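Local coordinates for cell surface protein (Putative S-layer protein) (Clostridioides difficile R20291, PDB 5NJL) that mediates cell adhesion in vitro and is probably a cell-wall protein of the bacterial surface layer, with an extended three-domain fold, at residues G32-Q37 and V90-T95; L67-E72 and G269-L274; T76-G81 and I201-L206; T149-T154 and F185-I190; G256-T261 and T279-L284. One frame throughout, in Å; residues are numbered along the deposited sequence.

Interaction 1 of 5, residues G32-Q37 and V90-T95; sequences GSQVGQ and VVAEAT
Glu93 reaches back from its strand to a turn at residues 32-35, and its carboxylate takes hold of that turn through Ser33. Its CB starts toward the turn, and CG lies between the backbone N and the carbonyl carbon (chi1 60°); a second bend at chi2 brings the acid group round beside Ser33. CD stands 3.5 Å from Ser33 OG. OE1 accepts the hydroxyl of Ser33, with OG and OE1 2.6 Å apart, the serine oxygen lying well above the carboxylate plane. OE2 meets the backbone instead: Ser33 N gives it a weak, long bond of 3.4 Å, and the CA of Gly32 lies alongside.

A water completes the grip, donating to Glu93 OE2 at 2.7 Å while accepting from the backbone N atoms of Gln34 and Ala92, and so bridges the two segments. Ser33 OG is held from a second direction by Gln34 NE2 at 3.2 Å, nearly in the plane of that amide. Beside the polar cluster, Gln34 lays its methylenes on a methyl group, CG coming within 3.4 Å of Ala92 CB. Val91 CG1 touches the backbone N of Gly32. Gly32 to Val35 form a type I beta turn, followed by a type II turn from Gln34 to Gln37: overlapping beta turns held by the Glu93 carboxylate, a water and the Ala92 methyl where strand 90-91 gives way to 93-94.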
# COMPACT_ATOMS: atom_id res chain seq x y z
N GLY A 32 14.42 -1.20 15.87
CA GLY A 32 13.49 -2.23 16.24
C GLY A 32 13.90 -3.63 15.82
O GLY A 32 15.06 -3.87 15.47
N SER A 33 12.93 -4.55 15.83
CA SER A 33 13.24 -5.98 15.65
C SER A 33 13.87 -6.29 14.28
O SER A 33 14.66 -7.22 14.17
CB SER A 33 11.98 -6.85 15.85
OG SER A 33 11.05 -6.70 14.80
N GLN A 34 13.50 -5.51 13.25
CA GLN A 34 13.94 -5.76 11.87
C GLN A 34 15.13 -4.92 11.43
O GLN A 34 15.43 -4.84 10.24
CB GLN A 34 12.74 -5.55 10.92
CG GLN A 34 11.55 -6.45 11.23
CD GLN A 34 11.89 -7.93 11.20
OE1 GLN A 34 12.28 -8.45 10.16
NE2 GLN A 34 11.75 -8.61 12.34
N VAL A 35 15.84 -4.29 12.37
CA VAL A 35 17.01 -3.48 12.06
C VAL A 35 17.95 -4.22 11.07
O VAL A 35 18.25 -5.40 11.26
CB VAL A 35 17.80 -3.05 13.32
CG1 VAL A 35 18.33 -4.22 14.12
CG2 VAL A 35 18.93 -2.11 12.94
N GLY A 36 18.34 -3.53 10.01
CA GLY A 36 19.22 -4.09 8.97
C GLY A 36 18.55 -4.90 7.87
O GLY A 36 19.20 -5.26 6.93
N GLN A 37 17.25 -5.14 7.96
CA GLN A 37 16.54 -5.93 6.95
C GLN A 37 15.90 -5.00 5.95
O GLN A 37 15.61 -3.83 6.27
CB GLN A 37 15.47 -6.79 7.60
CG GLN A 37 16.05 -7.86 8.51
CD GLN A 37 16.79 -8.93 7.74
OE1 GLN A 37 17.98 -9.12 7.93
NE2 GLN A 37 16.09 -9.61 6.84
N VAL A 90 13.66 4.17 11.49
CA VAL A 90 12.68 3.54 10.63
C VAL A 90 12.49 2.09 11.09
O VAL A 90 13.42 1.27 11.01
CB VAL A 90 13.09 3.64 9.15
CG1 VAL A 90 12.06 2.96 8.25
CG2 VAL A 90 13.29 5.10 8.76
N VAL A 91 11.27 1.77 11.54
CA VAL A 91 10.97 0.48 12.14
C VAL A 91 9.80 -0.24 11.47
O VAL A 91 9.02 0.38 10.75
CB VAL A 91 10.73 0.62 13.66
CG1 VAL A 91 11.93 1.29 14.32
CG2 VAL A 91 9.46 1.41 13.96
N ALA A 92 9.72 -1.54 11.73
CA ALA A 92 8.78 -2.45 11.08
C ALA A 92 7.48 -2.66 11.86
O ALA A 92 6.51 -3.21 11.34
CB ALA A 92 9.45 -3.81 10.89
N GLU A 93 7.50 -2.25 13.12
CA GLU A 93 6.38 -2.49 14.02
C GLU A 93 6.05 -1.18 14.77
O GLU A 93 6.91 -0.29 14.94
CB GLU A 93 6.67 -3.68 14.95
CG GLU A 93 7.89 -3.53 15.83
CD GLU A 93 9.22 -3.72 15.08
OE1 GLU A 93 9.36 -4.79 14.43
OE2 GLU A 93 10.08 -2.81 15.13
N ALA A 94 4.78 -1.05 15.13
CA ALA A 94 4.27 0.14 15.81
C ALA A 94 2.91 -0.13 16.43
O ALA A 94 2.18 -1.04 15.99
CB ALA A 94 4.15 1.30 14.84
N THR A 95 2.57 0.67 17.45
CA THR A 95 1.21 0.64 18.01
C THR A 95 0.24 1.11 16.95
O THR A 95 0.47 2.11 16.28
CB THR A 95 1.10 1.57 19.22
OG1 THR A 95 2.10 1.20 20.16
CG2 THR A 95 -0.31 1.44 19.86
O HOH W 1 11.92 -2.95 13.15

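Interaction 2 of 5, residues L67-E72 and G269-L274; sequences LGENKE and GKAIEL. With SO4 (sulfate ion), chain R.
This is a small contact between a turn and a strand, where the loop joining helix 57-65 to strand 72-79 meets the start of strand 271-278. Asn70 and Ala271 are at its centre. Asn70 ND2 donates to Ile272 O at 3.1 Å; the acceptor lies close to the amide plane, the donor stands above the carbonyl plane, and the bond is also bent, 143° at the hydrogen. Asn70 OD1 also lies close to Ile272 O, at 3.2 Å, without bonding to it, and takes its hydrogen bond from Ser214.

Asn70 has positive backbone angles (phi 57°, psi 25°) as the third residue of a type II beta turn from Gly68 to Lys71, closed by Lys71 N to Gly68 O at 3.1 Å. The turn thereby presents the asparagine to a strand of the four-stranded mixed sheet that contains strands 215-219 and 258-265.

The methyl of Ala271 is covered by two side chains, Glu69 OE1 at 3.4 Å from Ala271 CB and Asn70 CG at 3.8 Å from the same carbon. A water joins this carboxylate oxygen to the backbone N of Ala271. Glu72 and Glu273 approach with OE1 and OE2 4.4 Å apart, a like-charge pair probably relieved by salt bridges from Lys263 to Glu72 and from Lys212 to Glu273. Glu69 N donates to a sulfate oxygen, O3, at 2.9 Å.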
# COMPACT_ATOMS: atom_id res chain seq x y z
N LEU A 67 15.39 -9.61 -21.97
CA LEU A 67 13.98 -9.63 -22.37
C LEU A 67 13.88 -9.60 -23.90
O LEU A 67 14.44 -8.71 -24.54
CB LEU A 67 13.26 -8.42 -21.78
CG LEU A 67 11.75 -8.34 -21.93
CD1 LEU A 67 11.09 -9.55 -21.32
CD2 LEU A 67 11.27 -7.05 -21.28
N GLY A 68 13.20 -10.59 -24.46
CA GLY A 68 13.11 -10.76 -25.92
C GLY A 68 12.20 -9.76 -26.59
O GLY A 68 11.43 -9.04 -25.92
N GLU A 69 12.28 -9.71 -27.92
CA GLU A 69 11.43 -8.81 -28.73
C GLU A 69 9.96 -9.16 -28.53
O GLU A 69 9.58 -10.33 -28.57
CB GLU A 69 11.81 -8.88 -30.22
CG GLU A 69 13.22 -8.40 -30.56
CD GLU A 69 13.49 -6.92 -30.29
OE1 GLU A 69 12.53 -6.12 -30.21
OE2 GLU A 69 14.67 -6.55 -30.14
N ASN A 70 9.14 -8.14 -28.25
CA ASN A 70 7.70 -8.32 -27.96
C ASN A 70 7.42 -9.28 -26.80
O ASN A 70 6.34 -9.87 -26.72
CB ASN A 70 6.91 -8.71 -29.24
CG ASN A 70 6.20 -7.52 -29.89
OD1 ASN A 70 6.03 -6.47 -29.29
ND2 ASN A 70 5.80 -7.68 -31.14
N LYS A 71 8.39 -9.41 -25.89
CA LYS A 71 8.16 -10.10 -24.61
C LYS A 71 8.02 -9.05 -23.51
O LYS A 71 8.31 -7.86 -23.72
CB LYS A 71 9.30 -11.07 -24.27
CG LYS A 71 9.56 -12.14 -25.33
CD LYS A 71 8.36 -13.05 -25.51
CE LYS A 71 8.72 -14.21 -26.42
NZ LYS A 71 7.57 -15.13 -26.56
N GLU A 72 7.55 -9.50 -22.36
CA GLU A 72 7.37 -8.62 -21.22
C GLU A 72 7.71 -9.27 -19.88
O GLU A 72 7.79 -10.50 -19.76
CB GLU A 72 5.94 -8.08 -21.19
CG GLU A 72 4.87 -9.14 -21.08
CD GLU A 72 3.47 -8.56 -21.27
OE1 GLU A 72 3.23 -7.87 -22.29
OE2 GLU A 72 2.62 -8.82 -20.40
N GLY A 269 11.11 -5.00 -39.35
CA GLY A 269 11.51 -5.96 -38.36
C GLY A 269 11.39 -5.45 -36.93
O GLY A 269 11.90 -6.10 -36.02
N LYS A 270 10.72 -4.31 -36.71
CA LYS A 270 10.61 -3.72 -35.37
C LYS A 270 9.45 -4.35 -34.61
O LYS A 270 8.36 -4.54 -35.17
CB LYS A 270 10.39 -2.20 -35.46
CG LYS A 270 10.46 -1.45 -34.13
CD LYS A 270 10.62 0.07 -34.28
CE LYS A 270 12.08 0.52 -34.28
NZ LYS A 270 12.26 2.01 -34.40
N ALA A 271 9.67 -4.62 -33.33
CA ALA A 271 8.64 -5.17 -32.44
C ALA A 271 7.66 -4.06 -32.04
O ALA A 271 8.06 -3.02 -31.46
CB ALA A 271 9.29 -5.74 -31.19
N ILE A 272 6.39 -4.28 -32.36
CA ILE A 272 5.34 -3.30 -32.12
C ILE A 272 4.30 -3.92 -31.20
O ILE A 272 4.00 -5.12 -31.31
CB ILE A 272 4.63 -2.91 -33.44
CG1 ILE A 272 5.62 -2.44 -34.50
CG2 ILE A 272 3.52 -1.89 -33.18
CD1 ILE A 272 6.47 -1.24 -34.15
N GLU A 273 3.76 -3.11 -30.29
CA GLU A 273 2.52 -3.49 -29.63
C GLU A 273 1.53 -2.36 -29.70
O GLU A 273 1.74 -1.26 -29.16
CB GLU A 273 2.68 -3.91 -28.17
CG GLU A 273 1.37 -4.46 -27.64
CD GLU A 273 1.32 -4.54 -26.14
OE1 GLU A 273 1.28 -3.46 -25.50
OE2 GLU A 273 1.32 -5.67 -25.62
N LEU A 274 0.41 -2.67 -30.33
CA LEU A 274 -0.60 -1.70 -30.63
C LEU A 274 -1.77 -2.01 -29.70
O LEU A 274 -2.29 -3.12 -29.72
CB LEU A 274 -1.00 -1.85 -32.09
CG LEU A 274 -1.88 -0.77 -32.71
CD1 LEU A 274 -1.38 0.63 -32.38
CD2 LEU A 274 -1.92 -1.00 -34.22
S SO4 R . 15.04 -12.03 -29.08
O1 SO4 R . 15.76 -12.67 -30.20
O2 SO4 R . 14.82 -13.05 -28.02
O3 SO4 R . 13.74 -11.54 -29.57
O4 SO4 R . 15.84 -10.89 -28.56
O HOH W 2 12.46 -4.23 -32.39

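Interaction 3 of 5, residues T76-G81 and I201-L206; sequences TITDKG and IDDVQL. With SO4 (sulfate ion), chain F.
Three backbone hydrogen bonds join Ile77 and Asp79 to Val204 and Leu206. Asp79 and Val204 form an antiparallel hydrogen-bonded pair, with Val204 N 2.8 Å from Asp79 O and Asp79 N 2.9 Å from Val204 O; Leu206 N reaches Ile77 O at 2.9 Å. Thr78 and Gln205 make the adjoining non-hydrogen-bonded pair, their side chains side by side and pointing the same way.

Beyond the pairing, Asp79 folds into an Asx turn: OD1 accepts from Gly81 N at 2.9 Å, approached from above the carboxylate plane, and also from His82 ND1. Lys80 and Asp203 are joined by a water that accepts from NZ and donates to OD1, and Asp203 N gives a bond to a sulfate oxygen.

Ile77 CG2 meets Leu206 CD1 at 4.3 Å. With its CG anti to the backbone N (chi1 178°), the carboxylate of Asp79 is turned toward Gly81, while its CB meets Leu206 CD1 at 3.9 Å. Ile201 CG2 lies 3.6 Å from the CA of Gly81. Thr78 CG2 touches Asp203 CB diagonally, beyond the Thr78-Gln205 pair.

Strands 72-79 and 204-212 are neighbours in a five-stranded mixed sheet; strand 40-45 flanks 72-79 on its other edge, and Ile77 packs against helix 14-25.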
# COMPACT_ATOMS: atom_id res chain seq x y z
N THR A 76 6.65 -6.12 -9.30
CA THR A 76 5.83 -5.55 -8.22
C THR A 76 6.68 -5.04 -7.07
O THR A 76 7.72 -5.62 -6.75
CB THR A 76 4.77 -6.54 -7.71
OG1 THR A 76 5.37 -7.62 -7.00
CG2 THR A 76 3.95 -7.09 -8.88
N ILE A 77 6.30 -3.89 -6.55
CA ILE A 77 7.00 -3.21 -5.46
C ILE A 77 6.02 -3.17 -4.28
O ILE A 77 4.93 -2.58 -4.39
CB ILE A 77 7.39 -1.79 -5.87
CG1 ILE A 77 8.26 -1.82 -7.15
CG2 ILE A 77 8.06 -1.02 -4.73
CD1 ILE A 77 8.71 -0.45 -7.61
N THR A 78 6.40 -3.84 -3.20
CA THR A 78 5.64 -3.88 -1.95
C THR A 78 6.46 -3.25 -0.81
O THR A 78 7.62 -3.60 -0.61
CB THR A 78 5.26 -5.33 -1.62
OG1 THR A 78 4.53 -5.90 -2.72
CG2 THR A 78 4.39 -5.40 -0.37
N ASP A 79 5.87 -2.28 -0.12
CA ASP A 79 6.36 -1.77 1.17
C ASP A 79 5.99 -2.81 2.22
O ASP A 79 4.81 -3.13 2.41
CB ASP A 79 5.71 -0.39 1.41
CG ASP A 79 6.07 0.25 2.72
OD1 ASP A 79 6.85 -0.29 3.54
OD2 ASP A 79 5.57 1.37 2.94
N LYS A 80 6.99 -3.40 2.88
CA LYS A 80 6.72 -4.40 3.91
C LYS A 80 6.16 -3.79 5.23
O LYS A 80 5.88 -4.54 6.16
CB LYS A 80 7.95 -5.24 4.23
CG LYS A 80 8.45 -6.11 3.07
CD LYS A 80 9.83 -6.72 3.35
CE LYS A 80 9.83 -7.94 4.25
NZ LYS A 80 8.89 -8.96 3.75
N GLY A 81 6.03 -2.47 5.28
CA GLY A 81 5.43 -1.77 6.42
C GLY A 81 6.52 -1.13 7.24
O GLY A 81 7.33 -1.84 7.83
N ILE A 201 3.60 -3.78 11.10
CA ILE A 201 2.91 -2.87 10.19
C ILE A 201 2.58 -3.65 8.90
O ILE A 201 3.41 -4.42 8.41
CB ILE A 201 3.75 -1.63 9.86
CG1 ILE A 201 4.05 -0.82 11.14
CG2 ILE A 201 3.04 -0.75 8.84
CD1 ILE A 201 5.19 0.16 10.99
N ASP A 202 1.36 -3.46 8.38
CA ASP A 202 0.91 -4.24 7.23
C ASP A 202 1.65 -3.82 5.96
O ASP A 202 1.98 -2.62 5.79
CB ASP A 202 -0.59 -4.05 6.96
CG ASP A 202 -1.49 -4.66 8.06
OD1 ASP A 202 -1.02 -5.45 8.92
OD2 ASP A 202 -2.69 -4.34 8.03
N ASP A 203 1.83 -4.79 5.06
CA ASP A 203 2.29 -4.52 3.69
C ASP A 203 1.42 -3.47 3.02
O ASP A 203 0.24 -3.36 3.32
CB ASP A 203 2.18 -5.75 2.80
CG ASP A 203 3.20 -6.78 3.09
OD1 ASP A 203 4.09 -6.59 3.96
OD2 ASP A 203 3.11 -7.84 2.43
N VAL A 204 2.02 -2.70 2.12
CA VAL A 204 1.31 -1.80 1.22
C VAL A 204 1.88 -2.07 -0.18
O VAL A 204 3.05 -1.83 -0.42
CB VAL A 204 1.53 -0.30 1.57
CG1 VAL A 204 0.70 0.58 0.65
CG2 VAL A 204 1.24 0.00 3.05
N GLN A 205 1.07 -2.61 -1.08
CA GLN A 205 1.46 -2.75 -2.48
C GLN A 205 1.50 -1.38 -3.13
O GLN A 205 0.52 -0.66 -3.13
CB GLN A 205 0.51 -3.67 -3.21
CG GLN A 205 0.70 -5.13 -2.79
CD GLN A 205 -0.61 -5.81 -2.45
OE1 GLN A 205 -1.28 -6.38 -3.33
NE2 GLN A 205 -1.00 -5.74 -1.17
N LEU A 206 2.66 -1.01 -3.64
CA LEU A 206 2.85 0.31 -4.18
C LEU A 206 2.73 0.37 -5.70
O LEU A 206 2.28 1.38 -6.24
CB LEU A 206 4.22 0.84 -3.77
CG LEU A 206 4.38 1.10 -2.27
CD1 LEU A 206 5.83 1.49 -2.00
CD2 LEU A 206 3.42 2.20 -1.81
S SO4 F . 0.72 -8.17 6.36
O1 SO4 F . 1.75 -7.79 7.37
O2 SO4 F . 1.02 -9.53 5.84
O3 SO4 F . 0.69 -7.20 5.25
O4 SO4 F . -0.62 -8.18 7.00
O HOH W 3 6.02 -8.39 4.17

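Interaction 4 of 5, residues T149-T154 and F185-I190; sequences TVTSKT and FRVNKI. With SO4 (sulfate ion), chain I.
Thr151, just before strand 152-158, and Lys153 within it close down on a short 3-10 segment at residues 187-189, and here the contact is tight. Asn188 N donates to Thr151 OG1 at 3.2 Å, and the same hydroxyl is hydrogen-bonded to Asp145. The side chains of Thr151 and Asn188 cross at about a right angle, with Asn188 CG 3.6 Å from Thr151 CB. Val187 CG2 packs 3.5 Å from Thr151 O. Lys153 runs its methylenes over the carbonyls of the turn: CB is 3.4 Å from Val187 O and CE 3.1 Å from Ile190 O.

The 3-10 segment packs against the three-stranded antiparallel sheet 126-133, 138-145 and 152-158, Val187 and Ile190 meeting Leu143 of the middle strand.

Arg186 is firmly held as well. Bent at chi2 and chi3, it turns its guanidinium back onto its own chain, NE to Phe185 O at 2.8 Å. NH1 is shared between Thr147 O, its stronger partner, and Thr149 O at 2.9 Å, which lies in the guanidinium plane.

The loose side is solvent-exposed: Val150 and Ser152 start away from the 3-10 segment, and Lys189 points away from the strand and meets a sulfate.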
# COMPACT_ATOMS: atom_id res chain seq x y z
N THR A 149 -5.42 11.56 49.14
CA THR A 149 -5.72 12.92 48.68
C THR A 149 -6.06 12.83 47.19
O THR A 149 -5.16 12.71 46.34
CB THR A 149 -4.52 13.85 48.90
OG1 THR A 149 -4.23 13.90 50.29
CG2 THR A 149 -4.81 15.27 48.37
N VAL A 150 -7.35 12.90 46.89
CA VAL A 150 -7.88 12.53 45.59
C VAL A 150 -7.61 13.64 44.57
O VAL A 150 -8.07 14.78 44.74
CB VAL A 150 -9.38 12.18 45.67
CG1 VAL A 150 -10.02 12.04 44.29
CG2 VAL A 150 -9.57 10.92 46.48
N THR A 151 -6.89 13.27 43.51
CA THR A 151 -6.65 14.11 42.35
C THR A 151 -7.31 13.52 41.12
O THR A 151 -7.82 12.40 41.15
CB THR A 151 -5.12 14.31 42.06
OG1 THR A 151 -4.55 13.13 41.45
CG2 THR A 151 -4.35 14.69 43.34
N SER A 152 -7.29 14.29 40.04
CA SER A 152 -7.92 13.87 38.79
C SER A 152 -7.05 14.21 37.59
O SER A 152 -6.11 15.02 37.68
CB SER A 152 -9.28 14.56 38.63
OG SER A 152 -9.15 15.98 38.52
N LYS A 153 -7.41 13.62 36.46
CA LYS A 153 -6.72 13.91 35.20
C LYS A 153 -7.69 13.60 34.07
O LYS A 153 -8.40 12.59 34.12
CB LYS A 153 -5.48 13.03 35.07
CG LYS A 153 -4.69 13.25 33.80
CD LYS A 153 -3.91 14.56 33.90
CE LYS A 153 -3.37 14.97 32.55
NZ LYS A 153 -2.49 16.14 32.77
N THR A 154 -7.73 14.47 33.08
CA THR A 154 -8.47 14.22 31.87
C THR A 154 -7.49 14.21 30.70
O THR A 154 -6.68 15.14 30.56
CB THR A 154 -9.58 15.27 31.65
OG1 THR A 154 -10.59 15.08 32.65
CG2 THR A 154 -10.25 15.09 30.29
N PHE A 185 1.93 7.48 44.04
CA PHE A 185 1.42 7.79 42.69
C PHE A 185 0.07 8.52 42.76
O PHE A 185 -0.79 8.12 43.52
CB PHE A 185 1.24 6.50 41.90
CG PHE A 185 0.63 6.71 40.53
CD1 PHE A 185 1.42 7.11 39.47
CD2 PHE A 185 -0.73 6.55 40.33
CE1 PHE A 185 0.88 7.31 38.21
CE2 PHE A 185 -1.29 6.76 39.07
CZ PHE A 185 -0.48 7.13 38.01
N ARG A 186 -0.08 9.59 42.00
CA ARG A 186 -1.35 10.31 41.88
C ARG A 186 -1.64 10.50 40.39
O ARG A 186 -0.70 10.75 39.60
CB ARG A 186 -1.29 11.68 42.56
CG ARG A 186 -1.05 11.68 44.07
CD ARG A 186 -2.29 11.25 44.85
NE ARG A 186 -2.46 9.81 44.95
CZ ARG A 186 -3.51 9.19 45.50
NH1 ARG A 186 -4.51 9.88 46.05
NH2 ARG A 186 -3.56 7.86 45.52
N VAL A 187 -2.90 10.37 39.99
CA VAL A 187 -3.22 10.44 38.55
C VAL A 187 -2.91 11.80 37.93
O VAL A 187 -2.67 11.89 36.71
CB VAL A 187 -4.66 10.01 38.21
CG1 VAL A 187 -4.86 8.54 38.55
CG2 VAL A 187 -5.70 10.88 38.87
N ASN A 188 -2.94 12.88 38.72
CA ASN A 188 -2.61 14.20 38.16
C ASN A 188 -1.15 14.36 37.74
O ASN A 188 -0.84 15.34 37.13
CB ASN A 188 -3.04 15.37 39.06
CG ASN A 188 -2.22 15.50 40.33
OD1 ASN A 188 -1.55 14.58 40.79
ND2 ASN A 188 -2.32 16.66 40.93
N LYS A 189 -0.30 13.41 38.04
CA LYS A 189 1.07 13.38 37.50
C LYS A 189 1.19 12.73 36.09
O LYS A 189 2.26 12.78 35.47
CB LYS A 189 1.99 12.68 38.48
CG LYS A 189 2.05 13.34 39.86
CD LYS A 189 2.43 14.83 39.78
CE LYS A 189 2.80 15.40 41.14
NZ LYS A 189 2.88 16.88 41.08
N ILE A 190 0.10 12.17 35.57
CA ILE A 190 0.08 11.57 34.23
C ILE A 190 0.09 12.70 33.23
O ILE A 190 -0.70 13.64 33.33
CB ILE A 190 -1.16 10.69 33.99
CG1 ILE A 190 -1.11 9.48 34.90
CG2 ILE A 190 -1.27 10.26 32.51
CD1 ILE A 190 -2.40 8.69 34.94
S SO4 I . 5.34 18.07 38.20
O1 SO4 I . 5.78 16.85 38.92
O2 SO4 I . 5.24 17.81 36.74
O3 SO4 I . 6.33 19.15 38.44
O4 SO4 I . 4.00 18.48 38.69

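Interaction 5 of 5, residues G256-T261 and T279-L284; sequences GKYKFT and TNEKDL. With SO4 (sulfate ion), chain T.
A strand and a helix N-terminus pack together here, where the start of strand 258-265 meets the first turn of helix 281-291. Tyr258 carries the outer half. One face of its ring is met by the carboxylate of Glu281, whose plane is tilted 37° from the ring; OE2 stands 3.0 Å above the ring plane, toward the rim, and 3.1 Å from Tyr258 CE2. The extended glutamate chain, with CG anti to the backbone N (chi1 -172°), brings the acid to that position. At the ring edge lies Thr279 O, 3.6 Å from CD1.

Leu284 carries the inner half. CD1 rests on the strand backbone at Tyr258 O, 3.5 Å away, and CD2 meets Phe260 CD1 at 3.5 Å; leucine and phenylalanine slide past each other in opposite directions. Farther out, the Lys257 and Thr279 side chains cross, with CG 3.9 Å from CG2.

Asn280 OD1 accepts from Asp283 N at 2.9 Å in a nearly straight bond, and weakly from Lys282 N. A sulfate sits just outside, held by Asn280 ND2 and Thr279 OG1. An asparagine N-cap thus opens helix 281-291, which packs through Leu284 on strand 258-265 of the mixed sheet, as in alpha/beta packing.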
# COMPACT_ATOMS: atom_id res chain seq x y z
N GLY A 256 -14.61 3.85 -19.08
CA GLY A 256 -15.50 3.46 -20.17
C GLY A 256 -14.81 2.54 -21.15
O GLY A 256 -15.36 1.50 -21.54
N LYS A 257 -13.59 2.92 -21.54
CA LYS A 257 -12.82 2.25 -22.61
C LYS A 257 -12.50 0.78 -22.34
O LYS A 257 -11.95 0.44 -21.30
CB LYS A 257 -11.53 3.03 -22.90
CG LYS A 257 -11.79 4.32 -23.67
CD LYS A 257 -10.58 5.25 -23.75
CE LYS A 257 -10.79 6.29 -24.85
NZ LYS A 257 -9.82 7.42 -24.79
N TYR A 258 -12.87 -0.07 -23.29
CA TYR A 258 -12.41 -1.46 -23.36
C TYR A 258 -11.14 -1.46 -24.24
O TYR A 258 -10.85 -0.43 -24.86
CB TYR A 258 -13.49 -2.35 -23.98
CG TYR A 258 -14.79 -2.38 -23.19
CD1 TYR A 258 -15.71 -1.33 -23.25
CD2 TYR A 258 -15.10 -3.48 -22.39
CE1 TYR A 258 -16.90 -1.37 -22.52
CE2 TYR A 258 -16.29 -3.53 -21.65
CZ TYR A 258 -17.18 -2.48 -21.72
OH TYR A 258 -18.35 -2.54 -21.00
N LYS A 259 -10.38 -2.57 -24.27
CA LYS A 259 -9.22 -2.70 -25.18
C LYS A 259 -8.72 -4.11 -25.45
O LYS A 259 -8.99 -5.04 -24.69
CB LYS A 259 -8.04 -1.80 -24.77
CG LYS A 259 -7.60 -1.81 -23.31
CD LYS A 259 -6.93 -0.48 -22.97
CE LYS A 259 -6.52 -0.36 -21.52
NZ LYS A 259 -5.14 -0.88 -21.27
N PHE A 260 -8.03 -4.25 -26.59
CA PHE A 260 -7.20 -5.42 -26.89
C PHE A 260 -5.85 -4.97 -27.47
O PHE A 260 -5.66 -3.79 -27.81
CB PHE A 260 -7.93 -6.43 -27.81
CG PHE A 260 -8.00 -6.02 -29.27
CD1 PHE A 260 -8.96 -5.10 -29.71
CD2 PHE A 260 -7.15 -6.59 -30.21
CE1 PHE A 260 -9.05 -4.74 -31.05
CE2 PHE A 260 -7.23 -6.23 -31.55
CZ PHE A 260 -8.18 -5.30 -31.97
N THR A 261 -4.90 -5.90 -27.54
CA THR A 261 -3.56 -5.58 -28.00
C THR A 261 -3.21 -6.48 -29.17
O THR A 261 -3.66 -7.63 -29.23
CB THR A 261 -2.49 -5.77 -26.90
OG1 THR A 261 -2.54 -7.11 -26.42
CG2 THR A 261 -2.73 -4.80 -25.76
N THR A 279 -14.67 2.94 -26.16
CA THR A 279 -15.86 2.91 -25.29
C THR A 279 -16.93 1.96 -25.88
O THR A 279 -17.54 1.18 -25.15
CB THR A 279 -16.46 4.32 -25.08
OG1 THR A 279 -16.64 4.97 -26.34
CG2 THR A 279 -15.55 5.18 -24.21
N ASN A 280 -17.12 2.02 -27.20
CA ASN A 280 -17.98 1.09 -27.91
C ASN A 280 -17.34 -0.29 -27.96
O ASN A 280 -16.21 -0.43 -28.43
CB ASN A 280 -18.24 1.60 -29.34
CG ASN A 280 -19.35 0.85 -30.05
OD1 ASN A 280 -19.31 -0.38 -30.21
ND2 ASN A 280 -20.35 1.59 -30.50
N GLU A 281 -18.07 -1.31 -27.51
CA GLU A 281 -17.54 -2.69 -27.42
C GLU A 281 -17.87 -3.58 -28.64
O GLU A 281 -17.22 -4.61 -28.84
CB GLU A 281 -18.04 -3.35 -26.12
CG GLU A 281 -17.42 -4.72 -25.83
CD GLU A 281 -17.52 -5.12 -24.37
OE1 GLU A 281 -16.68 -5.93 -23.92
OE2 GLU A 281 -18.43 -4.64 -23.67
N LYS A 282 -18.86 -3.19 -29.44
CA LYS A 282 -19.14 -3.89 -30.70
C LYS A 282 -18.09 -3.54 -31.75
O LYS A 282 -17.55 -4.44 -32.40
CB LYS A 282 -20.55 -3.54 -31.22
CG LYS A 282 -20.91 -4.24 -32.52
CD LYS A 282 -22.41 -4.20 -32.79
CE LYS A 282 -22.74 -4.98 -34.06
NZ LYS A 282 -24.21 -5.15 -34.24
N ASP A 283 -17.79 -2.24 -31.89
CA ASP A 283 -16.82 -1.72 -32.87
C ASP A 283 -15.42 -2.31 -32.66
O ASP A 283 -14.73 -2.66 -33.62
CB ASP A 283 -16.72 -0.19 -32.78
CG ASP A 283 -18.01 0.53 -33.17
OD1 ASP A 283 -18.91 -0.10 -33.77
OD2 ASP A 283 -18.13 1.73 -32.85
N LEU A 284 -15.02 -2.38 -31.40
CA LEU A 284 -13.75 -2.96 -30.99
C LEU A 284 -13.65 -4.44 -31.37
O LEU A 284 -12.64 -4.87 -31.92
CB LEU A 284 -13.56 -2.76 -29.49
CG LEU A 284 -12.21 -3.07 -28.84
CD1 LEU A 284 -11.94 -2.07 -27.72
CD2 LEU A 284 -12.14 -4.51 -28.32
S SO4 T . -20.22 4.64 -27.84
O1 SO4 T . -20.73 3.90 -29.02
O2 SO4 T . -19.36 3.73 -27.04
O3 SO4 T . -19.42 5.81 -28.27
O4 SO4 T . -21.35 5.10 -27.01

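Overall arrangement
The five contacts are strung along an elongated chain. Interaction 3 lies nearest the middle, its centre about 5 Å from that of the chain, and touches interaction 1 where Ala92 O and Ile201 N stand 3.0 Å apart in a probable hydrogen bond. Interactions 2 and 5 share a sheet, in which strands 258-265 and 271-278 are neighbours; their centres are 23 Å apart and Thr261 CB touches Leu274 O. Interaction 4 is far off, its centre 72 Å from that of interaction 2 and on the opposite side of the chain's centre, yet its segments fall in sequence within the loops closed by interactions 2 and 3. Sulfates, probably from crystallisation, accompany interactions 2 to 5.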